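PDB 4NEL: transcriptional regulator from Saccharomonospora viridis, which probably binds DNA at cis-regulatory sites as a TetR-family transcriptional repressor, with a helical C-terminal domain that holds a small ligand, N,N-dimethylmethanamine, in this crystal. Local coordinates for residues K46-L51 with N110-D115; T131-Q136 with Q144-L149. One frame throughout, in Å; residues are numbered along the deposited sequence.

Interaction 1: K46-L51 with N110-D115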
# COMPACT_ATOMS: atom_id res chain seq x y z
N LYS A 46 -20.49 1.60 13.14
CA LYS A 46 -19.37 0.74 12.85
C LYS A 46 -18.19 1.57 12.36
O LYS A 46 -17.02 1.30 12.66
CB LYS A 46 -19.80 -0.29 11.80
CG LYS A 46 -18.80 -1.40 11.66
CD LYS A 46 -19.12 -2.36 10.55
CE LYS A 46 -17.92 -3.27 10.43
NZ LYS A 46 -18.03 -4.24 9.33
N LYS A 47 -18.51 2.62 11.61
CA LYS A 47 -17.51 3.57 11.16
C LYS A 47 -16.73 4.18 12.36
O LYS A 47 -15.52 4.42 12.27
CB LYS A 47 -18.19 4.67 10.34
CG LYS A 47 -17.25 5.78 9.89
CD LYS A 47 -18.05 6.96 9.34
CE LYS A 47 -17.15 8.09 8.88
NZ LYS A 47 -17.97 9.23 8.38
N ASP A 48 -17.41 4.41 13.47
CA ASP A 48 -16.74 4.94 14.65
C ASP A 48 -15.70 3.95 15.17
O ASP A 48 -14.70 4.32 15.76
CB ASP A 48 -17.73 5.34 15.75
CG ASP A 48 -18.52 6.59 15.38
OD1 ASP A 48 -17.92 7.63 15.00
OD2 ASP A 48 -19.75 6.56 15.50
N ILE A 49 -15.93 2.68 14.94
CA ILE A 49 -14.98 1.68 15.34
C ILE A 49 -13.74 1.80 14.42
O ILE A 49 -12.61 1.83 14.90
CB ILE A 49 -15.66 0.27 15.36
CG1 ILE A 49 -16.72 0.28 16.47
CG2 ILE A 49 -14.65 -0.85 15.60
CD1 ILE A 49 -17.55 -0.98 16.57
N LEU A 50 -13.93 1.92 13.11
CA LEU A 50 -12.75 2.00 12.25
C LEU A 50 -11.94 3.24 12.56
O LEU A 50 -10.70 3.22 12.54
CB LEU A 50 -13.13 1.98 10.79
CG LEU A 50 -11.91 2.08 9.90
CD1 LEU A 50 -10.97 0.91 10.16
CD2 LEU A 50 -12.35 2.13 8.45
N LEU A 51 -12.65 4.34 12.85
CA LEU A 51 -12.02 5.60 13.24
C LEU A 51 -11.17 5.45 14.49
O LEU A 51 -10.03 5.89 14.55
CB LEU A 51 -13.13 6.61 13.56
CG LEU A 51 -13.04 7.95 12.91
CD1 LEU A 51 -12.78 7.81 11.42
CD2 LEU A 51 -14.37 8.68 13.18
N ASN A 110 -13.56 7.59 2.12
CA ASN A 110 -14.07 8.39 3.23
C ASN A 110 -13.20 9.60 3.64
O ASN A 110 -12.06 9.44 4.13
CB ASN A 110 -14.26 7.47 4.44
CG ASN A 110 -15.09 8.11 5.54
OD1 ASN A 110 -14.81 7.93 6.73
ND2 ASN A 110 -16.08 8.88 5.15
N PRO A 111 -13.74 10.84 3.50
CA PRO A 111 -13.00 12.04 3.90
C PRO A 111 -12.43 12.06 5.32
O PRO A 111 -11.28 12.45 5.48
CB PRO A 111 -14.03 13.16 3.74
CG PRO A 111 -15.34 12.50 3.44
CD PRO A 111 -15.00 11.19 2.83
N LYS A 112 -13.21 11.66 6.34
CA LYS A 112 -12.71 11.69 7.75
C LYS A 112 -11.56 10.75 7.99
O LYS A 112 -10.63 11.09 8.73
CB LYS A 112 -13.78 11.38 8.82
CG LYS A 112 -14.55 12.57 9.37
CD LYS A 112 -15.28 12.20 10.67
CE LYS A 112 -16.10 10.90 10.54
NZ LYS A 112 -16.95 10.53 11.72
N ILE A 113 -11.64 9.54 7.42
CA ILE A 113 -10.55 8.58 7.54
C ILE A 113 -9.32 9.21 6.88
O ILE A 113 -8.20 9.16 7.42
CB ILE A 113 -10.91 7.23 6.86
CG1 ILE A 113 -11.93 6.45 7.71
CG2 ILE A 113 -9.68 6.38 6.63
CD1 ILE A 113 -11.44 5.99 9.07
N ARG A 114 -9.56 9.79 5.71
CA ARG A 114 -8.51 10.39 4.87
C ARG A 114 -7.79 11.51 5.65
O ARG A 114 -6.56 11.50 5.76
CB ARG A 114 -9.12 10.93 3.55
CG ARG A 114 -8.13 11.44 2.50
CD ARG A 114 -8.80 12.04 1.25
NE ARG A 114 -9.76 11.13 0.61
CZ ARG A 114 -11.09 11.30 0.49
NH1 ARG A 114 -11.70 12.42 0.90
NH2 ARG A 114 -11.84 10.36 -0.10
N ASP A 115 -8.56 12.45 6.18
CA ASP A 115 -8.01 13.58 6.99
C ASP A 115 -7.14 13.08 8.12
O ASP A 115 -6.00 13.50 8.30
CB ASP A 115 -9.12 14.40 7.61
CG ASP A 115 -10.02 15.03 6.58
OD1 ASP A 115 -9.57 15.18 5.42
OD2 ASP A 115 -11.17 15.37 6.94
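L51 meets I113 where the helical segments 46-51 and 111-115 run side by side in nearly the same direction, their axes 10.9 Å apart at an angle of 10°. The nearest CA atoms are those of L51 and I113, 6.6 Å apart. I113 reaches across with CD1, which touches L51 CD1 and also lies 4.0 Å from L50 CD2. L50 comes in at about a right angle to I113, whereas L51 meets it on a slant. The 3.3 Å between L51 CD1 and I113 CD1 is tight for two methyl groups; the first torsion of L51, -130°, is off the staggered positions, consistent with a strained or imprecisely placed side chain.

The contact joins the N-terminal part of helix 46-69, the helix that leads out of the predicted helix-turn-helix DNA-binding region of this TetR-family protein, to the start of helix 111-137 in the C-terminal domain. Helix 92-107 covers L50 and I113: E106 touches L50, while V103 and S107 touch I113.

Toward the surface the contact turns polar. K47, with CG anti to the backbone N (chi1 176°) and extended beyond it, spans the gap to the N-cap residue N110. Its end comes up alongside the amide, with K47 CE, not the ammonium, nearest N110 OD1 at 3.2 Å. That oxygen is buried here without a hydrogen-bond partner. K112, bent at chi3, crosses K47 at about a right angle, K112 NZ lying 3.7 Å from K47 NZ. The two like charges probably repel, an effect that D48 may partly offset, its OD1 lying 4.5 Å from K112 NZ.

Interaction 2: T131-Q136 with Q144-L149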
# COMPACT_ATOMS: atom_id res chain seq x y z
N THR A 131 14.80 13.60 11.97
CA THR A 131 15.91 12.74 12.24
C THR A 131 16.92 12.97 11.12
O THR A 131 18.10 13.06 11.36
CB THR A 131 15.48 11.26 12.26
OG1 THR A 131 14.46 11.05 13.25
CG2 THR A 131 16.63 10.35 12.53
N ILE A 132 16.47 13.07 9.89
CA ILE A 132 17.42 13.27 8.82
C ILE A 132 18.09 14.63 9.02
O ILE A 132 19.29 14.76 8.83
CB ILE A 132 16.78 13.09 7.42
CG1 ILE A 132 16.43 11.59 7.17
CG2 ILE A 132 17.74 13.59 6.34
CD1 ILE A 132 15.35 11.34 6.12
N ARG A 133 17.34 15.64 9.38
CA ARG A 133 17.96 16.96 9.63
C ARG A 133 18.94 16.95 10.77
O ARG A 133 19.99 17.61 10.70
CB ARG A 133 16.91 18.02 9.90
CG ARG A 133 16.07 18.28 8.68
CD ARG A 133 15.45 19.67 8.70
NE ARG A 133 14.82 19.97 7.41
CZ ARG A 133 13.60 19.56 7.06
NH1 ARG A 133 12.86 18.81 7.87
NH2 ARG A 133 13.14 19.90 5.87
N THR A 134 18.60 16.22 11.83
CA THR A 134 19.48 16.08 12.99
C THR A 134 20.82 15.44 12.55
O THR A 134 21.89 15.91 12.90
CB THR A 134 18.76 15.26 14.10
OG1 THR A 134 17.51 15.88 14.46
CG2 THR A 134 19.60 15.14 15.37
N GLY A 135 20.77 14.40 11.70
CA GLY A 135 22.01 13.78 11.25
C GLY A 135 22.86 14.64 10.32
O GLY A 135 24.08 14.49 10.27
N GLN A 136 22.21 15.50 9.57
CA GLN A 136 22.88 16.38 8.64
C GLN A 136 23.63 17.45 9.46
O GLN A 136 24.80 17.78 9.16
CB GLN A 136 21.88 17.05 7.70
CG GLN A 136 21.30 16.14 6.64
CD GLN A 136 20.19 16.77 5.81
OE1 GLN A 136 19.62 17.80 6.18
NE2 GLN A 136 19.88 16.15 4.67
N GLN A 144 21.25 16.43 1.34
CA GLN A 144 20.28 16.42 0.28
C GLN A 144 19.00 16.92 0.92
O GLN A 144 18.95 17.10 2.13
CB GLN A 144 20.14 15.03 -0.34
CG GLN A 144 19.46 15.05 -1.71
CD GLN A 144 19.89 13.86 -2.57
OE1 GLN A 144 21.09 13.59 -2.72
NE2 GLN A 144 18.91 13.17 -3.15
N ASP A 145 17.99 17.21 0.11
CA ASP A 145 16.74 17.69 0.63
C ASP A 145 16.16 16.61 1.57
O ASP A 145 15.98 15.45 1.19
CB ASP A 145 15.82 18.06 -0.54
CG ASP A 145 14.50 18.65 -0.09
OD1 ASP A 145 14.05 18.31 1.01
OD2 ASP A 145 13.91 19.45 -0.84
N ALA A 146 15.94 17.00 2.81
CA ALA A 146 15.41 16.09 3.83
C ALA A 146 13.98 15.67 3.57
O ALA A 146 13.61 14.58 3.94
CB ALA A 146 15.50 16.73 5.21
N ASP A 147 13.18 16.54 3.00
CA ASP A 147 11.78 16.21 2.68
C ASP A 147 11.70 15.22 1.52
O ASP A 147 10.88 14.32 1.54
CB ASP A 147 10.96 17.47 2.36
CG ASP A 147 10.60 18.29 3.62
OD1 ASP A 147 9.99 17.76 4.57
OD2 ASP A 147 10.90 19.49 3.64
N GLU A 148 12.57 15.41 0.54
CA GLU A 148 12.64 14.47 -0.59
C GLU A 148 13.13 13.13 -0.11
O GLU A 148 12.66 12.10 -0.54
CB GLU A 148 13.63 14.93 -1.66
CG GLU A 148 13.06 15.91 -2.69
CD GLU A 148 14.07 16.27 -3.78
OE1 GLU A 148 15.24 15.81 -3.71
OE2 GLU A 148 13.70 17.04 -4.70
N LEU A 149 14.11 13.16 0.77
CA LEU A 149 14.69 11.96 1.33
C LEU A 149 13.67 11.26 2.21
O LEU A 149 13.53 10.05 2.13
CB LEU A 149 15.92 12.37 2.09
CG LEU A 149 17.18 11.54 2.09
CD1 LEU A 149 17.56 10.92 0.74
CD2 LEU A 149 18.26 12.50 2.59
O HOH W 1 17.71 19.36 4.42
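A146 turns its CB toward helix 131-136 and places this methyl beneath the side chain of R133. CG of R133, beside its own backbone N (chi1 -67°), starts a chain that runs extended to NE; the turn about the last torsion (chi4 82°) then lays the guanidinium flat over A146, whose CB sits under the centre of one face, 3.9 Å from R133 CZ. The edge of the same group points at D147: R133 NH2 makes a salt bridge to D147 OD2 at 3.2 Å. The acceptor lies almost in the guanidinium plane, but the donor comes from above the carboxylate, the two planes being 68° apart. D147 OD1 is hydrogen-bonded to Y125.

Q136 is also extended beyond CG, and its NE2 donates to Q144 O at 2.9 Å through a bent bond, and weakly to R142 O. A water donates to Q136 OE1 and accepts a weak bond from A146 N. Deeper in, I132 CG2 rests against both A146 CB and L149 CD2, the latter at 3.9 Å.

D145 is the N-cap of the second helix. Its OD1 takes D147 N at 2.8 Å almost in line with the C-O bond and receives E148 N from above the carboxylate plane. The arrangement is a helix-loop-helix turn of the TetR-type C-terminal domain, in which the D145 N-cap starts helix 146-166 after a short loop from helix 111-137.

Helix 111-137 takes part in both contacts, its first turn in interaction 1 and its last turns in interaction 2. Their centres are 32 Å apart and their nearest atoms about 17 Å, so they do not touch. Interaction 1 links the start of this helix to the helix that follows the predicted DNA-binding motif, whereas interaction 2 lies wholly within the C-terminal domain. Between them along the chain, W124 on the same helix lines the N,N-dimethylmethanamine pocket, completed by Q86, W104 and D158; D158 belongs to helix 146-166, which starts in interaction 2. The side chain of I113 is about 12 Å from the ligand, so interaction 1 does not touch it.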